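Local coordinates for protein AceL NrdHF-1-1 Intein (Metagenome, PDB 6ZGQ) that belongs to the naturally split class 3 inteins, which excise themselves while joining their flanking sequences, here as a linked, splice-inactive variant, at residues 60-65 with 117-122; 75-80 with 99-104. All blocks are in the same frame, centred on the assembly; numbering follows the deposited sequence. Where two conformers were deposited one is given.

Contact 1 (60-65 with 117-122) joins strands 57-63 and 119-125 of a three-stranded antiparallel sheet, and contact 2 (75-80 with 99-104) joins strands 75-80 and 98-104 of the larger antiparallel sheet; their centres are about 12 Å apart. Along the chain, contact 2 is nested inside the loop closed by contact 1. Apolar side chains join the two sheets: Phe61 CD1 lies 3.6 Å from Met76 CE, Phe61 CD2 lies 3.9 Å from Phe100 CZ, and Val118 CG2 lies 3.7 Å from Phe100 CD2. Contact 1 is mostly a surface pairing, whereas six of the seven touching residues of contact 2 are buried. No ligand marks a site at either one.

Contact 1 (60-65 with 117-122); sequences HFEGAG and DVKITH
Phe61 and Ile120 form a non-hydrogen-bonded antiparallel pair, and their side chains run side by side on one face of the sheet. In one of the two conformers of Ile120, CD1 approaches Phe61 CE2 at 3.8 Å; the second conformer makes this packing less certain. With CG anti to the carbonyl carbon (chi1 -66°), the Phe61 ring turns one face to Ile120 CG2, displaced toward the rim, and its edge to Val118, whose CG1 is 3.8 Å from Phe61 CB. A serine in place of Phe61 would remove the ring surface on which Ile120 CG1 and CD1 and Val118 CG1 pack, and would probably open a gap beside them.

Two hydrogen-bonded pairs flank the aromatic one. His60 N reaches Thr121 O at 2.8 Å in the carbonyl plane, and Thr121 N returns a bond to His60 O. That oxygen also accepts from a water at 2.7 Å, which is hydrogen-bonded to Thr121 OG1 as well and so clips the threonine to the opposite strand. Glu62 N meets Lys119 O at 2.9 Å. The return bond from Lys119 N to Glu62 O is more bent (138° at the hydrogen), its donor standing 39° out of the carbonyl plane, just where regular pairing gives way to loop.

On the other face, Glu62 OE1 and Lys119 NZ stay 4.4 Å apart, beyond a salt bridge, while His60 NE2 is hydrogen-bonded to Asp67 OD2. Strand 57-63 is the middle of three: besides strand 119-125 it pairs, through Phe61-Gln68 backbone bonds, with strand 66-70, whose Phe66 touches Phe61 and Val118.

Contact 2 (75-80 with 99-104); sequences RMIYEQ and YFIIVE
Glu79 and Tyr99 make the hydrogen-bonded antiparallel pair of this contact: Glu79 N donates to Tyr99 O at 2.7 Å, and Tyr99 N donates back to Glu79 O at 2.8 Å. The same Glu79 O also lies in the plane of the Tyr99 ring, at its edge.

From there the strands diverge, their axes making an angle of 110°. CA of Glu79 and CA of Tyr99 are 5.1 Å apart, but two residues along, Ile77 O and Ile101 N are 4.6 Å apart, too far for a direct bond. A water bridges the widened pair, donating to Ile77 O at 2.8 Å and accepting from Ile101 N at 3.0 Å. Phe100 turns its edge to the same carbonyl, with CD1 at 3.6 Å from Ile77 O in the ring plane. Met76 CE meets Phe100 CE1 obliquely at 3.9 Å, and Ile77 CG2 touches Ile101 CD1 where the backbones part.

The buried carboxylate of Glu79 is satisfied elsewhere: its extended chain, with CG anti to the backbone N (chi1 -170°), carries OE1 to Arg112 and OE2 to Lys40, both as salt bridges. Two cationic partners would probably favour the ionised form. Direct bonds where the strands are close, and one water where they part, are consistent with strands that diverge here while Ile77 O and Ile101 N each keep a partner in the water.

Contact 1 (60-65 with 117-122)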
ATOM      1  N   HIS A  60      10.156   1.231  -5.605  1.00  8.80           N
ATOM      2  CA  HIS A  60       9.736  -0.167  -5.758  1.00  8.62           C
ATOM      3  C   HIS A  60      10.326  -0.974  -4.604  1.00  9.26           C
ATOM      4  O   HIS A  60      11.547  -1.183  -4.561  1.00  9.38           O
ATOM      5  CB  HIS A  60      10.177  -0.733  -7.122  1.00  8.21           C
ATOM      6  CG  HIS A  60       9.754  -2.151  -7.350  1.00  8.79           C
ATOM      7  ND1 HIS A  60      10.425  -2.997  -8.204  1.00  9.37           N
ATOM      8  CD2 HIS A  60       8.741  -2.875  -6.821  1.00  9.30           C
ATOM      9  CE1 HIS A  60       9.837  -4.181  -8.200  1.00 10.38           C
ATOM     10  NE2 HIS A  60       8.807  -4.131  -7.372  1.00 10.47           N
ATOM     11  N   PHE A  61       9.452  -1.347  -3.659  1.00  9.15           N
ATOM     12  CA  PHE A  61       9.758  -2.242  -2.531  1.00  9.43           C
ATOM     13  C   PHE A  61       9.457  -3.681  -2.984  1.00  9.92           C
ATOM     14  O   PHE A  61       8.351  -3.918  -3.459  1.00 10.10           O
ATOM     15  CB  PHE A  61       8.884  -1.879  -1.316  1.00  9.33           C
ATOM     16  CG  PHE A  61       9.169  -0.521  -0.722  1.00  9.12           C
ATOM     17  CD1 PHE A  61       8.649   0.632  -1.296  1.00  8.78           C
ATOM     18  CD2 PHE A  61       9.935  -0.401   0.423  1.00  8.66           C
ATOM     19  CE1 PHE A  61       8.900   1.875  -0.742  1.00  8.76           C
ATOM     20  CE2 PHE A  61      10.198   0.840   0.975  1.00  8.19           C
ATOM     21  CZ  PHE A  61       9.680   1.982   0.391  1.00  8.59           C
ATOM     22  N   GLU A  62      10.423  -4.604  -2.867  1.00  9.98           N
ATOM     23  CA  GLU A  62      10.267  -5.995  -3.342  1.00 11.08           C
ATOM     24  C   GLU A  62      11.023  -6.986  -2.447  1.00 11.29           C
ATOM     25  O   GLU A  62      12.239  -6.862  -2.270  1.00 10.03           O
ATOM     26  CB  GLU A  62      10.740  -6.148  -4.799  1.00 12.43           C
ATOM     27  CG  GLU A  62      10.443  -7.530  -5.387  1.00 14.68           C
ATOM     28  CD  GLU A  62      10.780  -7.678  -6.862  1.00 18.44           C
ATOM     29  OE1 GLU A  62      11.529  -6.845  -7.410  1.00 20.11           O
ATOM     30  OE2 GLU A  62      10.293  -8.647  -7.483  1.00 21.85           O
ATOM     31  N   GLY A  63      10.298  -7.967  -1.906  1.00 12.00           N
ATOM     32  CA  GLY A  63      10.908  -9.094  -1.188  1.00 12.54           C
ATOM     33  C   GLY A  63       9.887  -9.877  -0.384  1.00 13.94           C
ATOM     34  O   GLY A  63       8.982  -9.268   0.187  1.00 13.96           O
ATOM     35  N   ALA A  64      10.022 -11.209  -0.399  1.00 15.15           N
ATOM     36  CA  ALA A  64       9.329 -12.135   0.509  1.00 17.41           C
ATOM     37  C   ALA A  64       7.799 -12.000   0.495  1.00 17.41           C
ATOM     38  O   ALA A  64       7.171 -12.019   1.560  1.00 19.13           O
ATOM     39  CB  ALA A  64       9.872 -11.963   1.924  1.00 20.38           C
ATOM     40  N   GLY A  65       7.220 -11.882  -0.706  1.00 16.64           N
ATOM     41  CA  GLY A  65       5.762 -11.784  -0.908  1.00 16.95           C
ATOM     42  C   GLY A  65       5.220 -10.367  -0.774  1.00 14.97           C
ATOM     43  O   GLY A  65       4.003 -10.177  -0.850  1.00 15.09           O
ATOM     44  N   ASP A 117      14.375  -7.699   4.576  1.00 13.28           N
ATOM     45  CA  ASP A 117      14.194  -8.759   3.554  1.00 13.00           C
ATOM     46  C   ASP A 117      13.590  -8.153   2.277  1.00 11.70           C
ATOM     47  O   ASP A 117      13.303  -8.898   1.349  1.00 11.72           O
ATOM     48  CB  ASP A 117      13.239  -9.875   4.029  1.00 14.00           C
ATOM     49  CG  ASP A 117      13.843 -10.813   5.084  1.00 16.38           C
ATOM     50  OD1 ASP A 117      15.050 -10.741   5.383  1.00 18.06           O
ATOM     51  OD2 ASP A 117      13.078 -11.643   5.609  1.00 20.12           O
ATOM     52  N   VAL A 118      13.388  -6.828   2.249  1.00 11.63           N
ATOM     53  CA  VAL A 118      12.692  -6.113   1.161  1.00 10.45           C
ATOM     54  C   VAL A 118      13.665  -5.105   0.538  1.00 10.42           C
ATOM     55  O   VAL A 118      14.070  -4.145   1.205  1.00 10.15           O
ATOM     56  CB  VAL A 118      11.424  -5.388   1.686  1.00 10.19           C
ATOM     57  CG1 VAL A 118      10.707  -4.601   0.588  1.00  9.96           C
ATOM     58  CG2 VAL A 118      10.465  -6.386   2.323  1.00 10.42           C
ATOM     59  N   LYS A 119      14.045  -5.379  -0.714  1.00 10.98           N
ATOM     60  CA  LYS A 119      14.902  -4.527  -1.547  1.00  9.65           C
ATOM     61  C   LYS A 119      14.115  -3.255  -1.930  1.00  8.70           C
ATOM     62  O   LYS A 119      12.905  -3.344  -2.195  1.00  8.73           O
ATOM     63  CB  LYS A 119      15.317  -5.336  -2.788  1.00 10.63           C
ATOM     64  CG  LYS A 119      16.198  -4.635  -3.812  1.00 11.54           C
ATOM     65  CD  LYS A 119      16.644  -5.602  -4.903  1.00 15.00           C
ATOM     66  CE  LYS A 119      15.514  -5.954  -5.861  1.00 16.47           C
ATOM     67  NZ  LYS A 119      15.884  -7.075  -6.764  1.00 18.05           N
ATOM     68  N   ILE A 120      14.793  -2.102  -1.931  0.62  7.91           N
ATOM     69  CA  ILE A 120      14.191  -0.805  -2.301  0.62  8.01           C
ATOM     70  C   ILE A 120      14.943  -0.233  -3.510  0.62  8.48           C
ATOM     71  O   ILE A 120      16.165  -0.047  -3.431  0.62  8.58           O
ATOM     72  CB  ILE A 120      14.233   0.216  -1.135  0.62  7.75           C
ATOM     73  CG1 ILE A 120      13.701  -0.409   0.164  0.62  7.54           C
ATOM     74  CG2 ILE A 120      13.443   1.474  -1.498  0.62  7.84           C
ATOM     75  CD1 ILE A 120      13.911   0.450   1.394  0.62  7.66           C
ATOM     76  N   THR A 121      14.203   0.031  -4.595  1.00  8.63           N
ATOM     77  CA  THR A 121      14.717   0.655  -5.834  1.00  8.50           C
ATOM     78  C   THR A 121      14.015   2.002  -6.015  1.00  8.38           C
ATOM     79  O   THR A 121      12.779   2.045  -5.978  1.00  8.65           O
ATOM     80  CB  THR A 121      14.441  -0.253  -7.053  1.00  8.59           C
ATOM     81  OG1 THR A 121      14.936  -1.560  -6.748  1.00  8.59           O
ATOM     82  CG2 THR A 121      15.125   0.266  -8.324  1.00  8.10           C
ATOM     83  N   HIS A 122      14.807   3.077  -6.164  1.00  8.55           N
ATOM     84  CA  HIS A 122      14.326   4.419  -6.547  1.00  9.21           C
ATOM     85  C   HIS A 122      14.701   4.613  -8.020  1.00 10.06           C
ATOM     86  O   HIS A 122      15.887   4.612  -8.333  1.00 10.26           O
ATOM     87  CB  HIS A 122      14.974   5.500  -5.667  1.00  9.61           C
ATOM     88  CG  HIS A 122      14.445   6.880  -5.898  1.00  9.85           C
ATOM     89  ND1 HIS A 122      15.108   8.006  -5.467  1.00 10.19           N
ATOM     90  CD2 HIS A 122      13.326   7.316  -6.522  1.00 10.07           C
ATOM     91  CE1 HIS A 122      14.414   9.078  -5.803  1.00 10.69           C
ATOM     92  NE2 HIS A 122      13.327   8.688  -6.445  1.00 10.99           N
TER
HETATM   93  O   HOH W   1      13.181  -3.154  -5.454  1.00  9.25           O

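Contact 2 (75-80 with 99-104)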
ATOM      1  N   ARG A  75       2.794   7.025   1.761  1.00  7.77           N
ATOM      2  CA  ARG A  75       2.924   6.571   3.149  1.00  7.94           C
ATOM      3  C   ARG A  75       3.105   5.046   3.155  1.00  8.04           C
ATOM      4  O   ARG A  75       2.214   4.316   2.694  1.00  8.26           O
ATOM      5  CB  ARG A  75       1.703   7.011   3.975  1.00  7.80           C
ATOM      6  CG  ARG A  75       1.637   8.521   4.193  1.00  8.36           C
ATOM      7  CD  ARG A  75       0.286   8.984   4.711  1.00  8.63           C
ATOM      8  NE  ARG A  75      -0.026   8.417   6.029  1.00 10.06           N
ATOM      9  CZ  ARG A  75      -0.941   7.474   6.279  1.00  9.72           C
ATOM     10  NH1 ARG A  75      -1.686   6.956   5.314  1.00  9.40           N
ATOM     11  NH2 ARG A  75      -1.119   7.042   7.520  1.00 11.01           N
ATOM     12  N   MET A  76       4.280   4.585   3.604  1.00  8.41           N
ATOM     13  CA  MET A  76       4.543   3.160   3.830  1.00  8.54           C
ATOM     14  C   MET A  76       4.098   2.840   5.252  1.00  8.89           C
ATOM     15  O   MET A  76       4.331   3.656   6.151  1.00 10.03           O
ATOM     16  CB  MET A  76       6.025   2.832   3.635  1.00  9.19           C
ATOM     17  CG  MET A  76       6.527   3.129   2.231  1.00  8.66           C
ATOM     18  SD  MET A  76       5.573   2.263   0.971  1.00  9.93           S
ATOM     19  CE  MET A  76       6.142   0.583   1.230  1.00  9.96           C
ATOM     20  N   ILE A  77       3.421   1.697   5.415  1.00  9.20           N
ATOM     21  CA  ILE A  77       2.826   1.248   6.681  1.00  8.93           C
ATOM     22  C   ILE A  77       3.610   0.012   7.125  1.00  9.37           C
ATOM     23  O   ILE A  77       3.806  -0.916   6.330  1.00  9.25           O
ATOM     24  CB  ILE A  77       1.314   0.940   6.502  1.00  9.53           C
ATOM     25  CG1 ILE A  77       0.558   2.185   5.999  1.00  9.83           C
ATOM     26  CG2 ILE A  77       0.688   0.415   7.790  1.00 10.31           C
ATOM     27  CD1 ILE A  77       0.562   3.375   6.943  1.00  9.84           C
ATOM     28  N   TYR A  78       4.110   0.045   8.363  1.00 10.07           N
ATOM     29  CA  TYR A  78       4.880  -1.056   8.943  1.00 10.71           C
ATOM     30  C   TYR A  78       4.507  -1.160  10.419  1.00 12.45           C
ATOM     31  O   TYR A  78       3.930  -0.207  10.961  1.00 12.50           O
ATOM     32  CB  TYR A  78       6.385  -0.827   8.737  1.00 10.72           C
ATOM     33  CG  TYR A  78       6.936   0.437   9.349  1.00 12.49           C
ATOM     34  CD1 TYR A  78       6.881   1.644   8.667  1.00 14.37           C
ATOM     35  CD2 TYR A  78       7.528   0.422  10.604  1.00 13.34           C
ATOM     36  CE1 TYR A  78       7.394   2.802   9.223  1.00 15.58           C
ATOM     37  CE2 TYR A  78       8.040   1.576  11.172  1.00 14.10           C
ATOM     38  CZ  TYR A  78       7.973   2.765  10.474  1.00 15.65           C
ATOM     39  OH  TYR A  78       8.476   3.918  11.020  1.00 17.65           O
ATOM     40  N   GLU A  79       4.797  -2.318  11.020  1.00 12.03           N
ATOM     41  CA  GLU A  79       4.689  -2.543  12.465  1.00 14.92           C
ATOM     42  C   GLU A  79       6.095  -2.433  13.061  1.00 14.99           C
ATOM     43  O   GLU A  79       7.059  -2.905  12.437  1.00 14.51           O
ATOM     44  CB  GLU A  79       4.078  -3.923  12.767  1.00 15.16           C
ATOM     45  CG  GLU A  79       3.734  -4.103  14.242  1.00 16.88           C
ATOM     46  CD  GLU A  79       3.086  -5.431  14.590  1.00 17.98           C
ATOM     47  OE1 GLU A  79       2.762  -6.223  13.678  1.00 20.90           O
ATOM     48  OE2 GLU A  79       2.896  -5.675  15.804  1.00 21.25           O
ATOM     49  N   GLN A  80       6.197  -1.764  14.214  1.00 16.05           N
ATOM     50  CA  GLN A  80       7.413  -1.716  15.045  1.00 18.66           C
ATOM     51  C   GLN A  80       6.970  -1.741  16.517  1.00 20.07           C
ATOM     52  O   GLN A  80       6.088  -0.956  16.906  1.00 21.10           O
ATOM     53  CB  GLN A  80       8.231  -0.465  14.727  1.00 20.12           C
ATOM     54  CG  GLN A  80       9.512  -0.341  15.532  1.00 22.28           C
ATOM     55  CD  GLN A  80      10.245   0.944  15.232  1.00 23.72           C
ATOM     56  OE1 GLN A  80       9.643   1.935  14.821  1.00 24.64           O
ATOM     57  NE2 GLN A  80      11.554   0.938  15.439  1.00 25.84           N
ATOM     58  N   TYR A  99       8.592  -4.134  10.387  1.00 11.16           N
ATOM     59  CA  TYR A  99       7.962  -5.237   9.648  1.00 10.82           C
ATOM     60  C   TYR A  99       6.860  -4.712   8.739  1.00 10.48           C
ATOM     61  O   TYR A  99       5.992  -3.980   9.219  1.00 10.66           O
ATOM     62  CB  TYR A  99       7.360  -6.241  10.638  1.00 12.19           C
ATOM     63  CG  TYR A  99       8.390  -6.844  11.555  1.00 13.68           C
ATOM     64  CD1 TYR A  99       8.789  -6.191  12.715  1.00 14.12           C
ATOM     65  CD2 TYR A  99       8.981  -8.057  11.252  1.00 14.18           C
ATOM     66  CE1 TYR A  99       9.746  -6.739  13.553  1.00 16.16           C
ATOM     67  CE2 TYR A  99       9.939  -8.612  12.078  1.00 15.46           C
ATOM     68  CZ  TYR A  99      10.317  -7.954  13.229  1.00 16.58           C
ATOM     69  OH  TYR A  99      11.269  -8.511  14.050  1.00 17.44           O
ATOM     70  N   PHE A 100       6.915  -5.072   7.448  1.00  9.50           N
ATOM     71  CA  PHE A 100       5.817  -4.835   6.496  1.00  9.16           C
ATOM     72  C   PHE A 100       4.721  -5.878   6.747  1.00  9.40           C
ATOM     73  O   PHE A 100       5.012  -6.956   7.293  1.00 10.74           O
ATOM     74  CB  PHE A 100       6.313  -4.872   5.041  1.00  8.42           C
ATOM     75  CG  PHE A 100       7.177  -3.700   4.660  1.00  8.52           C
ATOM     76  CD1 PHE A 100       6.691  -2.404   4.753  1.00  8.40           C
ATOM     77  CD2 PHE A 100       8.472  -3.895   4.194  1.00  8.24           C
ATOM     78  CE1 PHE A 100       7.479  -1.325   4.391  1.00  8.38           C
ATOM     79  CE2 PHE A 100       9.271  -2.820   3.849  1.00  8.41           C
ATOM     80  CZ  PHE A 100       8.771  -1.534   3.938  1.00  8.57           C
ATOM     81  N   ILE A 101       3.487  -5.539   6.358  1.00  9.26           N
ATOM     82  CA  ILE A 101       2.272  -6.287   6.718  1.00 10.37           C
ATOM     83  C   ILE A 101       1.697  -6.963   5.463  1.00 10.74           C
ATOM     84  O   ILE A 101       1.190  -6.263   4.578  1.00 10.33           O
ATOM     85  CB  ILE A 101       1.225  -5.346   7.370  1.00 11.69           C
ATOM     86  CG1 ILE A 101       1.856  -4.560   8.535  1.00 13.78           C
ATOM     87  CG2 ILE A 101       0.003  -6.128   7.851  1.00 11.37           C
ATOM     88  CD1 ILE A 101       1.003  -3.422   9.066  1.00 14.39           C
ATOM     89  N   ILE A 102       1.828  -8.299   5.395  1.00 10.80           N
ATOM     90  CA  ILE A 102       1.247  -9.168   4.351  1.00 11.17           C
ATOM     91  C   ILE A 102      -0.049  -9.775   4.918  1.00 11.54           C
ATOM     92  O   ILE A 102      -0.100 -10.098   6.122  1.00 11.68           O
ATOM     93  CB  ILE A 102       2.237 -10.291   3.923  1.00 10.94           C
ATOM     94  CG1 ILE A 102       3.508  -9.700   3.297  1.00 11.18           C
ATOM     95  CG2 ILE A 102       1.594 -11.270   2.945  1.00 10.62           C
ATOM     96  CD1 ILE A 102       4.627 -10.705   3.111  1.00 11.70           C
ATOM     97  N   VAL A 103      -1.066  -9.884   4.057  1.00 12.17           N
ATOM     98  CA  VAL A 103      -2.385 -10.453   4.375  1.00 11.80           C
ATOM     99  C   VAL A 103      -2.520 -11.751   3.564  1.00 13.42           C
ATOM    100  O   VAL A 103      -2.669 -11.685   2.341  1.00 14.03           O
ATOM    101  CB  VAL A 103      -3.518  -9.457   4.016  1.00 10.78           C
ATOM    102  CG1 VAL A 103      -4.859  -9.900   4.592  1.00 10.49           C
ATOM    103  CG2 VAL A 103      -3.173  -8.047   4.488  1.00 10.49           C
ATOM    104  N   GLU A 104      -2.447 -12.910   4.231  1.00 16.15           N
ATOM    105  CA  GLU A 104      -2.356 -14.213   3.545  1.00 16.51           C
ATOM    106  C   GLU A 104      -3.702 -14.948   3.598  1.00 19.66           C
ATOM    107  O   GLU A 104      -4.426 -14.845   4.607  1.00 17.80           O
ATOM    108  CB  GLU A 104      -1.194 -15.070   4.099  1.00 20.34           C
ATOM    109  CG  GLU A 104      -1.119 -15.157   5.616  1.00 23.63           C
ATOM    110  CD  GLU A 104       0.010 -16.027   6.138  1.00 26.13           C
ATOM    111  OE1 GLU A 104       0.791 -16.561   5.323  1.00 29.06           O
ATOM    112  OE2 GLU A 104       0.115 -16.168   7.380  1.00 28.13           O
TER
HETATM  113  O   HOH W   2       2.683  -3.038   4.985  1.00 12.52           O